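Local coordinates for Lin2111 protein (Listeria innocua, PDB 3EDP) that probably acts as a DNA-binding transcription regulator of the GntR family, with a UTRA domain, although its precise function is unknown, at residues Gly187-Gln190 with Ile191-Met194; His195-Glu198 with Asn199-Val202. All blocks are in the same frame, centred on the assembly; numbering follows the deposited sequence.

In the fold
Contacts 1 and 2 follow each other along the connection between strands 176-185 and 201-211. These are neighbouring antiparallel strands in the six-stranded sheet of the chain. Contact 1 is helix 188-194 and is partly buried, with Gln190 and Met194 on the buried side. Contact 2 is the return turn and lies at the surface, though its Val202 is buried in the sheet. Their centres are 8 Å apart. Ile191 of the helix joins them by packing against the backbone of 196-198. Contact 1 relies on successive helical backbone bonds and charged side chains. Contact 2 relies on one backbone bond, one carboxylate bond and an apolar touch.

Contact 1 (Gly187-Gln190 with Ile191-Met194); sequences GNEQ and IKNM
Glu189 OE1 is gripped by two basic side chains, forming salt bridges to Arg142 and Lys129 on the neighbouring strands. The other oxygen, Glu189 OE2, lies 3.5 Å from Lys192 NZ in the next turn of the helix, a long salt bridge. This positive surround would probably stabilise the charged form of the carboxylate. Glu189 and Lys192 run side by side and point the same way. The Lys192 chain is extended beyond CG, which carries Lys192 CE alongside Glu189 OE2 at 3.1 Å. Nearer the backbone, Lys192 CG rests near the carbonyl oxygens of Asn188 and Glu189.

The backbone forms four successive i to i+4 bonds, which tie Gly187-Gln190 to Ile191-Met194 residue by residue. In the first, Ile191 N donates to Gly187 O at 2.8 Å. The last, from Met194 N to Gln190 O, is 2.9 Å long, and its donor is tilted 34° from the carbonyl plane.

Gly187 is the N-cap. Gly187 N donates to Gln190 OE1 at 2.6 Å, with an N-H...O angle of 141°. The Gln190 chain bends at chi2, which folds the amide back to the start of the helix. Nearer the backbone, Gln190 CG lies 3.8 Å from the SE of Met194, a selenomethionine. These two side chains lie side by side, pointing the same way, and both touch Tyr223 of strand 215-225. Met194 also packs on Leu140 of strand 137-146.

The Gly187-Gln190 bond is one half of a capping box, the bond from the N-cap N-H to the side chain three residues on. Gly187 has no side chain for the other half. This half-box opens a short helix that lies against an antiparallel sheet.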
loop_
_atom_site.group_PDB
_atom_site.type_symbol
_atom_site.label_atom_id
_atom_site.label_comp_id
_atom_site.label_asym_id
_atom_site.label_seq_id
_atom_site.Cartn_x
_atom_site.Cartn_y
_atom_site.Cartn_z
ATOM N N GLY A 187 2.514 -19.786 -13.351
ATOM C CA GLY A 187 2.237 -19.818 -14.776
ATOM C C GLY A 187 3.487 -19.480 -15.568
ATOM O O GLY A 187 4.579 -19.397 -15.007
ATOM N N ASN A 188 3.333 -19.276 -16.872
ATOM C CA ASN A 188 4.481 -19.015 -17.737
ATOM C C ASN A 188 5.296 -17.802 -17.298
ATOM O O ASN A 188 6.530 -17.843 -17.283
ATOM C CB ASN A 188 4.038 -18.869 -19.194
ATOM C CG ASN A 188 3.206 -20.046 -19.669
ATOM O OD1 ASN A 188 2.039 -20.185 -19.302
ATOM N ND2 ASN A 188 3.802 -20.900 -20.492
ATOM N N GLU A 189 4.596 -16.728 -16.937
ATOM C CA GLU A 189 5.233 -15.506 -16.456
ATOM C C GLU A 189 6.180 -15.800 -15.301
ATOM O O GLU A 189 7.340 -15.383 -15.305
ATOM C CB GLU A 189 4.170 -14.514 -15.990
ATOM C CG GLU A 189 3.387 -13.854 -17.104
ATOM C CD GLU A 189 3.982 -12.526 -17.521
ATOM O OE1 GLU A 189 3.216 -11.546 -17.635
ATOM O OE2 GLU A 189 5.214 -12.459 -17.722
ATOM N N GLN A 190 5.665 -16.519 -14.308
ATOM C CA GLN A 190 6.438 -16.866 -13.122
ATOM C C GLN A 190 7.561 -17.847 -13.458
ATOM O O GLN A 190 8.674 -17.731 -12.947
ATOM C CB GLN A 190 5.520 -17.436 -12.034
ATOM C CG GLN A 190 4.471 -16.445 -11.523
ATOM C CD GLN A 190 3.304 -16.261 -12.492
ATOM O OE1 GLN A 190 2.930 -17.185 -13.216
ATOM N NE2 GLN A 190 2.721 -15.065 -12.500
ATOM N N ILE A 191 7.268 -18.811 -14.325
ATOM C CA ILE A 191 8.286 -19.748 -14.780
ATOM C C ILE A 191 9.488 -18.987 -15.321
ATOM O O ILE A 191 10.601 -19.110 -14.809
ATOM C CB ILE A 191 7.752 -20.672 -15.894
ATOM C CG1 ILE A 191 6.559 -21.482 -15.395
ATOM C CG2 ILE A 191 8.852 -21.609 -16.392
ATOM C CD1 ILE A 191 6.849 -22.261 -14.151
ATOM N N LYS A 192 9.251 -18.184 -16.353
ATOM C CA LYS A 192 10.333 -17.510 -17.057
ATOM C C LYS A 192 11.025 -16.442 -16.217
ATOM O O LYS A 192 12.252 -16.344 -16.216
ATOM C CB LYS A 192 9.825 -16.902 -18.369
ATOM C CG LYS A 192 8.755 -15.837 -18.194
ATOM C CD LYS A 192 8.196 -15.376 -19.535
ATOM C CE LYS A 192 7.109 -14.325 -19.345
ATOM N NZ LYS A 192 6.433 -13.961 -20.623
ATOM N N ASN A 193 10.241 -15.645 -15.496
ATOM C CA ASN A 193 10.785 -14.464 -14.837
ATOM C C ASN A 193 11.295 -14.688 -13.420
ATOM O O ASN A 193 12.152 -13.941 -12.942
ATOM C CB ASN A 193 9.761 -13.331 -14.862
ATOM C CG ASN A 193 9.684 -12.656 -16.216
ATOM O OD1 ASN A 193 8.637 -12.649 -16.865
ATOM N ND2 ASN A 193 10.801 -12.094 -16.656
HETATM N N MSE A 194 10.772 -15.710 -12.752
HETATM C CA MSE A 194 11.116 -15.957 -11.353
HETATM C C MSE A 194 11.826 -17.288 -11.205
HETATM O O MSE A 194 12.195 -17.691 -10.100
HETATM C CB MSE A 194 9.860 -15.945 -10.481
HETATM C CG MSE A 194 9.140 -14.608 -10.469
HETATM SE SE MSE A 194 7.346 -14.754 -9.724
HETATM C CE MSE A 194 7.798 -15.208 -7.869
#

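Contact 2 (His195-Glu198 with Asn199-Val202); sequences HLNE and NDPV
This is a local contact around a type II beta turn, Asn197 to Asp200, in the loop that leads from helix 188-194 into strand 201-211. It lies at the surface of the UTRA domain. The turn is closed by the backbone bond from Asp200 N to Asn197 O, 3.0 Å long. Asn199, at the third position of the turn, has a positive phi of 71°, as this turn type needs.

A second bond runs the other way between the same two residues. Asn197 N donates to Asp200 OD2 at 2.8 Å, and the bond is fairly straight, at 162°. The N-H comes from above the carboxylate plane. Asp200 CG stands anti to its own carbonyl carbon, which turns the carboxylate back over the start of the turn. Asp200 OD2 also lies 3.5 Å from Asn197 CB. Asp200 is thus held to Asn197 through both its backbone and its side chain.

Beyond the turn the chain joins the sheet. Asp200 forms a backbone hydrogen bond with Ala186, and Val202 forms one with Ile184. Val202 is buried and its side chain touches Tyr223. The apolar side of the contact is a single methyl pair: the side chains cross at an angle, and Leu196 CD1 meets Val202 CG2 at 3.5 Å.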
loop_
_atom_site.group_PDB
_atom_site.type_symbol
_atom_site.label_atom_id
_atom_site.label_comp_id
_atom_site.label_asym_id
_atom_site.label_seq_id
_atom_site.Cartn_x
_atom_site.Cartn_y
_atom_site.Cartn_z
ATOM N N HIS A 195 11.990 -17.974 -12.330
ATOM C CA HIS A 195 12.716 -19.234 -12.369
ATOM C C HIS A 195 12.085 -20.256 -11.436
ATOM O O HIS A 195 12.736 -20.805 -10.548
ATOM C CB HIS A 195 14.192 -19.005 -12.053
ATOM C CG HIS A 195 14.857 -18.049 -12.995
ATOM N ND1 HIS A 195 14.946 -16.695 -12.744
ATOM C CD2 HIS A 195 15.439 -18.246 -14.201
ATOM C CE1 HIS A 195 15.569 -16.104 -13.747
ATOM N NE2 HIS A 195 15.878 -17.022 -14.645
ATOM N N LEU A 196 10.796 -20.489 -11.653
ATOM C CA LEU A 196 10.050 -21.493 -10.916
ATOM C C LEU A 196 9.650 -22.614 -11.870
ATOM O O LEU A 196 9.762 -22.471 -13.089
ATOM C CB LEU A 196 8.805 -20.862 -10.282
ATOM C CG LEU A 196 9.062 -19.812 -9.193
ATOM C CD1 LEU A 196 7.754 -19.324 -8.584
ATOM C CD2 LEU A 196 9.977 -20.368 -8.109
ATOM N N ASN A 197 9.189 -23.729 -11.312
ATOM C CA ASN A 197 8.665 -24.824 -12.120
ATOM C C ASN A 197 7.157 -24.714 -12.234
ATOM O O ASN A 197 6.517 -24.111 -11.377
ATOM C CB ASN A 197 9.034 -26.173 -11.502
ATOM C CG ASN A 197 10.527 -26.379 -11.412
ATOM O OD1 ASN A 197 11.295 -25.813 -12.196
ATOM N ND2 ASN A 197 10.954 -27.192 -10.453
ATOM N N GLU A 198 6.586 -25.283 -13.290
ATOM C CA GLU A 198 5.136 -25.275 -13.430
ATOM C C GLU A 198 4.473 -25.773 -12.156
ATOM O O GLU A 198 4.917 -26.751 -11.550
ATOM C CB GLU A 198 4.679 -26.115 -14.622
ATOM C CG GLU A 198 4.313 -25.293 -15.846
ATOM C CD GLU A 198 3.268 -25.971 -16.713
ATOM O OE1 GLU A 198 3.462 -27.152 -17.075
ATOM O OE2 GLU A 198 2.250 -25.319 -17.031
ATOM N N ASN A 199 3.420 -25.075 -11.749
ATOM C CA ASN A 199 2.624 -25.477 -10.597
ATOM C C ASN A 199 3.318 -25.309 -9.245
ATOM O O ASN A 199 2.808 -25.758 -8.219
ATOM C CB ASN A 199 2.103 -26.905 -10.777
ATOM C CG ASN A 199 1.238 -27.048 -12.013
ATOM O OD1 ASN A 199 1.199 -28.105 -12.639
ATOM N ND2 ASN A 199 0.552 -25.970 -12.383
ATOM N N ASP A 200 4.479 -24.661 -9.243
ATOM C CA ASP A 200 5.057 -24.197 -7.989
ATOM C C ASP A 200 4.075 -23.192 -7.388
ATOM O O ASP A 200 3.454 -22.431 -8.126
ATOM C CB ASP A 200 6.429 -23.551 -8.217
ATOM C CG ASP A 200 7.563 -24.575 -8.255
ATOM O OD1 ASP A 200 7.307 -25.760 -7.935
ATOM O OD2 ASP A 200 8.711 -24.199 -8.600
ATOM N N PRO A 201 3.915 -23.204 -6.056
ATOM C CA PRO A 201 2.999 -22.266 -5.388
ATOM C C PRO A 201 3.558 -20.857 -5.333
ATOM O O PRO A 201 4.734 -20.658 -5.023
ATOM C CB PRO A 201 2.890 -22.824 -3.968
ATOM C CG PRO A 201 4.139 -23.604 -3.763
ATOM C CD PRO A 201 4.575 -24.119 -5.107
ATOM N N VAL A 202 2.704 -19.879 -5.606
ATOM C CA VAL A 202 3.134 -18.490 -5.655
ATOM C C VAL A 202 2.156 -17.587 -4.900
ATOM O O VAL A 202 0.943 -17.746 -5.029
ATOM C CB VAL A 202 3.241 -18.015 -7.120
ATOM C CG1 VAL A 202 3.484 -16.517 -7.179
ATOM C CG2 VAL A 202 4.342 -18.781 -7.847
#